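Local atomic coordinates of leucine aminopeptidase 1 (Caenorhabditis elegans, PDB entry 2HC9), a protein that removes N-terminal amino acids, preferably leucine, from peptides as a zinc-dependent aminopeptidase of the M17 family, probably in digestion. Residues 37-41 / 110-114; 74-78 / 92-97. The protein carries 1 engineered substitution. One frame throughout, in Å; residues are numbered along the deposited sequence. Where two conformers were deposited one is given.

Overall arrangement
Both contacts lie in the N-terminal domain of the subunit, where helices cover a mixed β-sheet on its two faces. In contact 1, helix 36-42 packs on strand 108-114; in contact 2, helix 90-97 packs on strand 72-77 from the other face. Strand 18-25 runs between these two strands in the sheet. The contact centres are about 16 Å apart, and the link between them is direct: Phe111 CE1 meets Leu97 CD2 at 3.7 Å, because Phe111 points to the face opposite its contact-1 neighbours. The zinc and bicarbonate sites belong to the catalytic domain, and both contacts lie away from them. No other subunit of the six-chain assembly touches the four segments.

Contact 1 of 2, residues 37-41 / 110-114; sequences KFKEV and HFVLF
One helical layer of the N-terminal domain is built onto the central sheet here: Phe38 and Val41 of helix 36-42 pack on His110, Val112 and Phe114, the alternate residues of strand 108-114 that face it. The segment axes come within 11.0 Å at 144°, so helix and strand run roughly antiparallel. The two phenylalanines form a T-shaped pair, with centroids 5.1 Å apart and planes at 85°. Phe114 presents its edge, and its CZ sits over the rim of one Phe38 face, 3.7 Å from Phe38 CD1. Phe38 extends from the helix with CG anti to the backbone N (chi1 175°), which carries its ring across to this edge. Trp52 makes a second edge-to-face pair with Phe38. One turn on, Val41 divides its branches: CG1 meets Val112 CG2 tip to tip at 4.0 Å, while CG2 comes to the imidazole edge, near the ring plane, 3.7 Å from His110 CE1. Next to CE1, His110 NE2 is hydrogen-bonded to Asp149 OD2 on the neighbouring strand 145-151, which probably restrains the ring's rotation. Ile22 of strand 18-25 touches both phenylalanines, continuing the apolar helix-on-sheet layer of an α/β/α sandwich.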
loop_
_atom_site.group_PDB
_atom_site.type_symbol
_atom_site.label_atom_id
_atom_site.label_comp_id
_atom_site.label_asym_id
_atom_site.label_seq_id
_atom_site.Cartn_x
_atom_site.Cartn_y
_atom_site.Cartn_z
ATOM N N LYS A 37 -16.362 59.001 15.580
ATOM C CA LYS A 37 -15.928 57.919 16.467
ATOM C C LYS A 37 -14.878 57.026 15.806
ATOM O O LYS A 37 -13.976 56.520 16.474
ATOM C CB LYS A 37 -17.122 57.069 16.896
ATOM C CG LYS A 37 -18.307 57.879 17.401
ATOM C CD LYS A 37 -18.710 57.451 18.797
ATOM C CE LYS A 37 -17.853 58.118 19.866
ATOM N NZ LYS A 37 -18.174 57.618 21.231
ATOM N N PHE A 38 -15.011 56.832 14.496
ATOM C CA PHE A 38 -14.040 56.017 13.757
ATOM C C PHE A 38 -12.657 56.665 13.807
ATOM O O PHE A 38 -11.667 56.010 14.133
ATOM C CB PHE A 38 -14.504 55.794 12.312
ATOM C CG PHE A 38 -13.493 55.076 11.462
ATOM C CD1 PHE A 38 -12.957 53.857 11.894
ATOM C CD2 PHE A 38 -13.055 55.622 10.262
ATOM C CE1 PHE A 38 -12.006 53.181 11.120
ATOM C CE2 PHE A 38 -12.102 54.964 9.477
ATOM C CZ PHE A 38 -11.576 53.729 9.913
ATOM N N LYS A 39 -12.595 57.965 13.517
ATOM C CA LYS A 39 -11.340 58.710 13.618
ATOM C C LYS A 39 -10.752 58.616 15.017
ATOM O O LYS A 39 -9.556 58.406 15.181
ATOM C CB LYS A 39 -11.559 60.187 13.256
ATOM C CG LYS A 39 -10.372 61.097 13.504
ATOM C CD LYS A 39 -10.677 62.474 12.898
ATOM C CE LYS A 39 -9.627 63.509 13.250
ATOM N NZ LYS A 39 -9.942 64.807 12.568
ATOM N N GLU A 40 -11.601 58.764 16.025
ATOM C CA GLU A 40 -11.162 58.659 17.412
ATOM C C GLU A 40 -10.425 57.342 17.661
ATOM O O GLU A 40 -9.378 57.321 18.298
ATOM C CB GLU A 40 -12.373 58.781 18.324
ATOM C CG GLU A 40 -12.088 58.884 19.809
ATOM C CD GLU A 40 -13.381 58.941 20.627
ATOM O OE1 GLU A 40 -14.302 59.714 20.256
ATOM O OE2 GLU A 40 -13.484 58.201 21.632
ATOM N N VAL A 41 -10.970 56.250 17.131
ATOM C CA VAL A 41 -10.415 54.911 17.338
ATOM C C VAL A 41 -9.174 54.645 16.457
ATOM O O VAL A 41 -8.204 54.016 16.887
ATOM C CB VAL A 41 -11.558 53.847 17.178
ATOM C CG1 VAL A 41 -11.028 52.480 16.820
ATOM C CG2 VAL A 41 -12.378 53.781 18.469
ATOM N N HIS A 110 -10.047 45.322 19.683
ATOM C CA HIS A 110 -11.176 46.107 19.238
ATOM C C HIS A 110 -11.375 45.888 17.726
ATOM O O HIS A 110 -10.490 46.249 16.926
ATOM C CB HIS A 110 -10.896 47.590 19.529
ATOM C CG HIS A 110 -12.110 48.470 19.413
ATOM N ND1 HIS A 110 -12.042 49.842 19.532
ATOM C CD2 HIS A 110 -13.417 48.174 19.208
ATOM C CE1 HIS A 110 -13.256 50.354 19.400
ATOM N NE2 HIS A 110 -14.107 49.366 19.199
ATOM N N PHE A 111 -12.507 45.292 17.352
ATOM C CA PHE A 111 -12.900 45.210 15.928
ATOM C C PHE A 111 -13.845 46.335 15.589
ATOM O O PHE A 111 -14.850 46.548 16.278
ATOM C CB PHE A 111 -13.568 43.871 15.562
ATOM C CG PHE A 111 -12.630 42.700 15.671
ATOM C CD1 PHE A 111 -11.959 42.224 14.547
ATOM C CD2 PHE A 111 -12.358 42.138 16.923
ATOM C CE1 PHE A 111 -11.037 41.177 14.665
ATOM C CE2 PHE A 111 -11.446 41.089 17.059
ATOM C CZ PHE A 111 -10.782 40.598 15.932
ATOM N N VAL A 112 -13.527 47.014 14.499
ATOM C CA VAL A 112 -14.491 47.896 13.850
ATOM C C VAL A 112 -14.941 47.217 12.557
ATOM O O VAL A 112 -14.181 47.130 11.580
ATOM C CB VAL A 112 -13.907 49.275 13.541
ATOM C CG1 VAL A 112 -14.980 50.125 12.830
ATOM C CG2 VAL A 112 -13.460 49.968 14.856
ATOM N N LEU A 113 -16.169 46.742 12.586
ATOM C CA LEU A 113 -16.741 45.969 11.473
ATOM C C LEU A 113 -17.709 46.828 10.663
ATOM O O LEU A 113 -18.837 47.090 11.099
ATOM C CB LEU A 113 -17.446 44.712 12.005
ATOM C CG LEU A 113 -18.208 43.839 10.975
ATOM C CD1 LEU A 113 -17.247 43.289 9.903
ATOM C CD2 LEU A 113 -18.903 42.687 11.687
ATOM N N PHE A 114 -17.270 47.233 9.468
ATOM C CA PHE A 114 -18.144 47.960 8.536
ATOM C C PHE A 114 -18.853 46.964 7.635
ATOM O O PHE A 114 -18.307 46.533 6.637
ATOM C CB PHE A 114 -17.318 48.903 7.664
ATOM C CG PHE A 114 -16.685 50.030 8.426
ATOM C CD1 PHE A 114 -17.459 51.097 8.888
ATOM C CD2 PHE A 114 -15.308 50.046 8.645
ATOM C CE1 PHE A 114 -16.871 52.166 9.593
ATOM C CE2 PHE A 114 -14.701 51.108 9.346
ATOM C CZ PHE A 114 -15.491 52.171 9.816
#

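Contact 2 of 2, residues 74-78 / 92-97; sequences LITVP and SIYKEL
Strand 74-77 and helix 92-97 run roughly antiparallel, their axes 8.5 Å apart at closest approach and inclined at 149°. Ile75 lies opposite Glu96, with CA atoms 6.8 Å apart, and Val77 opposite Ser92, with CA atoms 6.1 Å apart. No hydrogen bond joins the two segments, and side-chain packing holds them together. Ile75 points to the helix: its CG1 and CD1 form an extended arm (chi2 175°) that sets CD1 against Leu97 CB at 3.7 Å, crossing that side chain at about a right angle. Its other branch, CG2, lies 3.9 Å from Glu96 CB. Glu96 contributes only this aliphatic base, since a bend at chi2 (-57°) leads the carboxylate away from the strand. The contact forms the first half of a β-α-β crossover, in which helix 90-97 carries the chain from strand 72-77 over strand 18-25 to the parallel strand 108-114. Near the start of the helix segment, Val77 CG2 presses obliquely on Ile93 CG1 at 3.6 Å, and Pro78 CD packs against Ser92 OG at 3.5 Å. Ile93 also touches Val23 and Ile127, so it packs between helix 120-128 and the sheet. Arg64 NH1 of strand 63-66 hydrogen-bonds Glu96 O.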
loop_
_atom_site.group_PDB
_atom_site.type_symbol
_atom_site.label_atom_id
_atom_site.label_comp_id
_atom_site.label_asym_id
_atom_site.label_seq_id
_atom_site.Cartn_x
_atom_site.Cartn_y
_atom_site.Cartn_z
ATOM N N LEU A 74 -5.817 46.218 8.944
ATOM C CA LEU A 74 -7.039 46.382 8.146
ATOM C C LEU A 74 -7.239 45.101 7.318
ATOM O O LEU A 74 -6.330 44.656 6.624
ATOM C CB LEU A 74 -6.886 47.572 7.190
ATOM C CG LEU A 74 -7.976 47.812 6.128
ATOM C CD1 LEU A 74 -9.279 48.259 6.768
ATOM C CD2 LEU A 74 -7.544 48.859 5.129
ATOM N N ILE A 75 -8.438 44.542 7.392
ATOM C CA ILE A 75 -8.821 43.391 6.580
ATOM C C ILE A 75 -9.839 43.848 5.527
ATOM O O ILE A 75 -10.935 44.307 5.858
ATOM C CB ILE A 75 -9.397 42.241 7.454
ATOM C CG1 ILE A 75 -8.284 41.649 8.333
ATOM C CG2 ILE A 75 -10.050 41.142 6.565
ATOM C CD1 ILE A 75 -8.809 40.564 9.329
ATOM N N THR A 76 -9.443 43.738 4.261
ATOM C CA THR A 76 -10.332 44.031 3.157
ATOM C C THR A 76 -10.979 42.741 2.640
ATOM O O THR A 76 -10.286 41.784 2.272
ATOM C CB THR A 76 -9.583 44.780 2.026
ATOM O OG1 THR A 76 -8.998 45.980 2.560
ATOM C CG2 THR A 76 -10.535 45.142 0.889
ATOM N N VAL A 77 -12.302 42.740 2.613
ATOM C CA VAL A 77 -13.101 41.601 2.170
ATOM C C VAL A 77 -13.487 41.865 0.709
ATOM O O VAL A 77 -13.876 42.978 0.370
ATOM C CB VAL A 77 -14.405 41.512 3.040
ATOM C CG1 VAL A 77 -15.298 40.311 2.627
ATOM C CG2 VAL A 77 -14.030 41.399 4.517
ATOM N N PRO A 78 -13.401 40.839 -0.161
ATOM C CA PRO A 78 -13.821 41.085 -1.548
ATOM C C PRO A 78 -15.312 41.371 -1.687
ATOM O O PRO A 78 -16.136 40.876 -0.899
ATOM C CB PRO A 78 -13.423 39.808 -2.296
ATOM C CG PRO A 78 -13.105 38.792 -1.273
ATOM C CD PRO A 78 -12.925 39.460 0.067
ATOM N N SER A 92 -13.373 34.845 3.826
ATOM C CA SER A 92 -12.212 35.709 3.603
ATOM C C SER A 92 -11.756 36.392 4.886
ATOM O O SER A 92 -10.561 36.609 5.092
ATOM C CB SER A 92 -12.513 36.786 2.549
ATOM O OG SER A 92 -12.768 36.218 1.277
ATOM N N ILE A 93 -12.717 36.767 5.734
ATOM C CA ILE A 93 -12.355 37.339 7.062
ATOM C C ILE A 93 -11.580 36.308 7.873
ATOM O O ILE A 93 -10.497 36.578 8.357
ATOM C CB ILE A 93 -13.589 37.790 7.865
ATOM C CG1 ILE A 93 -14.297 38.936 7.111
ATOM C CG2 ILE A 93 -13.173 38.213 9.310
ATOM C CD1 ILE A 93 -15.651 39.292 7.707
ATOM N N TYR A 94 -12.126 35.105 7.977
ATOM C CA TYR A 94 -11.428 34.059 8.712
ATOM C C TYR A 94 -10.029 33.814 8.158
ATOM O O TYR A 94 -9.072 33.724 8.919
ATOM C CB TYR A 94 -12.223 32.766 8.685
ATOM C CG TYR A 94 -11.639 31.672 9.570
ATOM C CD1 TYR A 94 -11.997 31.581 10.914
ATOM C CD2 TYR A 94 -10.735 30.738 9.062
ATOM C CE1 TYR A 94 -11.506 30.554 11.728
ATOM C CE2 TYR A 94 -10.198 29.715 9.878
ATOM C CZ TYR A 94 -10.599 29.624 11.200
ATOM O OH TYR A 94 -10.106 28.607 12.004
ATOM N N LYS A 95 -9.909 33.715 6.835
ATOM C CA LYS A 95 -8.599 33.465 6.213
ATOM C C LYS A 95 -7.530 34.498 6.602
ATOM O O LYS A 95 -6.366 34.157 6.847
ATOM C CB LYS A 95 -8.755 33.437 4.682
ATOM C CG LYS A 95 -7.452 33.158 3.943
ATOM C CD LYS A 95 -7.614 33.132 2.448
ATOM C CE LYS A 95 -7.906 34.521 1.899
ATOM N NZ LYS A 95 -9.316 34.587 1.416
ATOM N N GLU A 96 -7.926 35.769 6.632
ATOM C CA GLU A 96 -6.993 36.860 6.906
ATOM C C GLU A 96 -6.753 37.055 8.400
ATOM O O GLU A 96 -5.671 37.472 8.813
ATOM C CB GLU A 96 -7.517 38.182 6.303
ATOM C CG GLU A 96 -7.657 38.173 4.765
ATOM C CD GLU A 96 -6.368 37.849 3.997
ATOM O OE1 GLU A 96 -5.266 37.876 4.566
ATOM O OE2 GLU A 96 -6.470 37.596 2.775
ATOM N N LEU A 97 -7.769 36.754 9.200
ATOM C CA LEU A 97 -7.718 37.042 10.636
ATOM C C LEU A 97 -7.084 35.897 11.445
ATOM O O LEU A 97 -6.333 36.133 12.388
ATOM C CB LEU A 97 -9.118 37.365 11.164
ATOM C CG LEU A 97 -9.303 37.652 12.673
ATOM C CD1 LEU A 97 -8.429 38.826 13.155
ATOM C CD2 LEU A 97 -10.784 37.875 13.019
#